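Local coordinates for putative capsular polysaccharide biosynthesis protein (PDB 6EWR) that probably acts as a pyridoxal phosphate-dependent aminotransferase of the DegT/DnrJ/EryC1 family in making capsular polysaccharide, at residues L320-V325 with E378-L383. Residues are numbered along the deposited sequence; the frame is centred on the assembly and turned at random.
Sequences LYITRV and ENEITL
R324 and N379 lock one end of this antiparallel strand pair. R324 NE (2.8 Å) and NH2 (3.1 Å) both donate side-on to N379 OD1, from opposite faces of the amide plane; that oxygen lies in the guanidinium plane while the amide is turned 75° away. A bend at chi3 (62°) in an otherwise extended arginine chain swings NE and NH2 round to it. The asparagine's other branch, ND2, donates to V325 O from well above the carbonyl plane, and V325 N bonds back to N379 O, so N379 is gripped through side chain and backbone together. Farther along, T323 and I381 form a hydrogen-bonded pair with a nearly straight bond from I381 N to T323 O (2.7 Å). I381 O accepts from both T323 N and T323 OG1 (2.9 Å to the hydroxyl). On the same face Y321 and L383 lie side by side, L383 CD1 meeting the ring edge at Y321 CD2 (4.1 Å). V325 CG2 touches I381 CD1. On the opposite face, E380 bends at chi2 (-81°), bringing OE2 near I322 CG2 (3.6 Å); T382 OG1 bonds to the syn lone pair of E380 OE2 (2.6 Å). H350 bonds to both E380 and T382. The L320 side chain lies about 4 Å from that of H179, a pyridoxal phosphate-binding residue. Strand 321-325 is the middle of a three-stranded antiparallel sheet, between 304-306 and 380-383, consistent with the small C-terminal domain of fold-type I aminotransferases; F401 of helix 391-408 packs on T323, V325, I381 and L383, helix 268-299 on Y321 and L383, and helix 330-342 on I381.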
loop_
_atom_site.group_PDB
_atom_site.type_symbol
_atom_site.label_atom_id
_atom_site.label_comp_id
_atom_site.label_asym_id
_atom_site.label_seq_id
_atom_site.Cartn_x
_atom_site.Cartn_y
_atom_site.Cartn_z
ATOM N N LEU A 320 -1.546 -3.141 24.830
ATOM C CA LEU A 320 -1.184 -1.858 25.470
ATOM C C LEU A 320 -1.569 -1.882 26.952
ATOM O O LEU A 320 -2.661 -2.322 27.294
ATOM C CB LEU A 320 -1.907 -0.710 24.783
ATOM C CG LEU A 320 -1.558 -0.432 23.314
ATOM C CD1 LEU A 320 -2.435 0.667 22.730
ATOM C CD2 LEU A 320 -0.103 -0.018 23.137
ATOM N N TYR A 321 -0.683 -1.435 27.835
ATOM C CA TYR A 321 -1.034 -1.249 29.240
ATOM C C TYR A 321 -1.566 0.172 29.454
ATOM O O TYR A 321 -0.895 1.052 29.964
ATOM C CB TYR A 321 0.123 -1.609 30.183
ATOM C CG TYR A 321 -0.344 -1.973 31.589
ATOM C CD1 TYR A 321 -1.047 -3.137 31.808
ATOM C CD2 TYR A 321 -0.100 -1.144 32.690
ATOM C CE1 TYR A 321 -1.512 -3.471 33.083
ATOM C CE2 TYR A 321 -0.557 -1.479 33.967
ATOM C CZ TYR A 321 -1.264 -2.639 34.151
ATOM O OH TYR A 321 -1.720 -2.999 35.391
ATOM N N ILE A 322 -2.801 0.361 29.039
ATOM C CA ILE A 322 -3.540 1.584 29.265
ATOM C C ILE A 322 -3.867 1.699 30.754
ATOM O O ILE A 322 -4.360 0.728 31.359
ATOM C CB ILE A 322 -4.869 1.567 28.464
ATOM C CG1 ILE A 322 -4.676 1.401 26.967
ATOM C CG2 ILE A 322 -5.824 2.667 28.899
ATOM C CD1 ILE A 322 -4.774 2.603 26.063
ATOM N N THR A 323 -3.551 2.863 31.347
ATOM C CA THR A 323 -3.904 3.184 32.729
ATOM C C THR A 323 -4.466 4.571 32.766
ATOM O O THR A 323 -4.125 5.391 31.891
ATOM C CB THR A 323 -2.677 3.137 33.690
ATOM O OG1 THR A 323 -1.945 4.386 33.677
ATOM C CG2 THR A 323 -1.722 1.958 33.330
ATOM N N ARG A 324 -5.307 4.849 33.760
ATOM C CA ARG A 324 -5.731 6.218 34.050
ATOM C C ARG A 324 -5.416 6.545 35.489
ATOM O O ARG A 324 -5.627 5.711 36.372
ATOM C CB ARG A 324 -7.218 6.392 33.798
ATOM C CG ARG A 324 -7.618 6.081 32.356
ATOM C CD ARG A 324 -9.125 6.116 32.229
ATOM N NE ARG A 324 -9.650 7.455 32.533
ATOM C CZ ARG A 324 -10.903 7.734 32.882
ATOM N NH1 ARG A 324 -11.821 6.775 32.984
ATOM N NH2 ARG A 324 -11.239 9.006 33.124
ATOM N N VAL A 325 -4.883 7.739 35.734
ATOM C CA VAL A 325 -4.486 8.155 37.093
ATOM C C VAL A 325 -5.610 8.993 37.708
ATOM O O VAL A 325 -5.982 10.036 37.175
ATOM C CB VAL A 325 -3.147 8.929 37.080
ATOM C CG1 VAL A 325 -2.591 9.097 38.487
ATOM C CG2 VAL A 325 -2.132 8.183 36.226
ATOM N N GLU A 378 -7.895 12.629 29.157
ATOM C CA GLU A 378 -7.326 13.581 30.125
ATOM C C GLU A 378 -6.301 12.979 31.068
ATOM O O GLU A 378 -5.227 13.542 31.252
ATOM C CB GLU A 378 -8.450 14.212 30.950
ATOM C CG GLU A 378 -8.044 15.449 31.747
ATOM C CD GLU A 378 -9.185 16.050 32.533
ATOM O OE1 GLU A 378 -10.052 15.307 33.043
ATOM O OE2 GLU A 378 -9.168 17.295 32.692
ATOM N N ASN A 379 -6.631 11.832 31.661
ATOM C CA ASN A 379 -5.769 11.210 32.662
ATOM C C ASN A 379 -5.165 9.855 32.250
ATOM O O ASN A 379 -4.665 9.099 33.094
ATOM C CB ASN A 379 -6.515 11.148 34.016
ATOM C CG ASN A 379 -7.745 10.276 33.990
ATOM O OD1 ASN A 379 -8.235 9.889 32.918
ATOM N ND2 ASN A 379 -8.257 9.945 35.188
ATOM N N GLU A 380 -5.163 9.569 30.959
ATOM C CA GLU A 380 -4.682 8.302 30.470
ATOM C C GLU A 380 -3.161 8.318 30.351
ATOM O O GLU A 380 -2.610 9.314 29.939
ATOM C CB GLU A 380 -5.309 7.998 29.123
ATOM C CG GLU A 380 -5.169 6.551 28.700
ATOM C CD GLU A 380 -3.811 6.217 28.081
ATOM O OE1 GLU A 380 -3.266 7.032 27.311
ATOM O OE2 GLU A 380 -3.298 5.118 28.346
ATOM N N ILE A 381 -2.502 7.225 30.731
ATOM C CA ILE A 381 -1.075 7.030 30.465
ATOM C C ILE A 381 -0.838 5.554 30.145
ATOM O O ILE A 381 -1.257 4.667 30.886
ATOM C CB ILE A 381 -0.174 7.435 31.654
ATOM C CG1 ILE A 381 -0.202 8.957 31.876
ATOM C CG2 ILE A 381 1.261 6.958 31.434
ATOM C CD1 ILE A 381 0.436 9.423 33.179
ATOM N N THR A 382 -0.162 5.306 29.037
ATOM C CA THR A 382 0.130 3.971 28.581
ATOM C C THR A 382 1.578 3.654 28.909
ATOM O O THR A 382 2.478 4.422 28.544
ATOM C CB THR A 382 -0.098 3.820 27.064
ATOM O OG1 THR A 382 -1.356 4.405 26.715
ATOM C CG2 THR A 382 -0.078 2.336 26.642
ATOM N N LEU A 383 1.781 2.531 29.615
ATOM C CA LEU A 383 3.115 2.075 29.997
ATOM C C LEU A 383 3.606 1.072 28.973
ATOM O O LEU A 383 2.810 0.512 28.228
ATOM C CB LEU A 383 3.120 1.416 31.375
ATOM C CG LEU A 383 2.581 2.279 32.514
ATOM C CD1 LEU A 383 2.738 1.527 33.812
ATOM C CD2 LEU A 383 3.265 3.626 32.653
#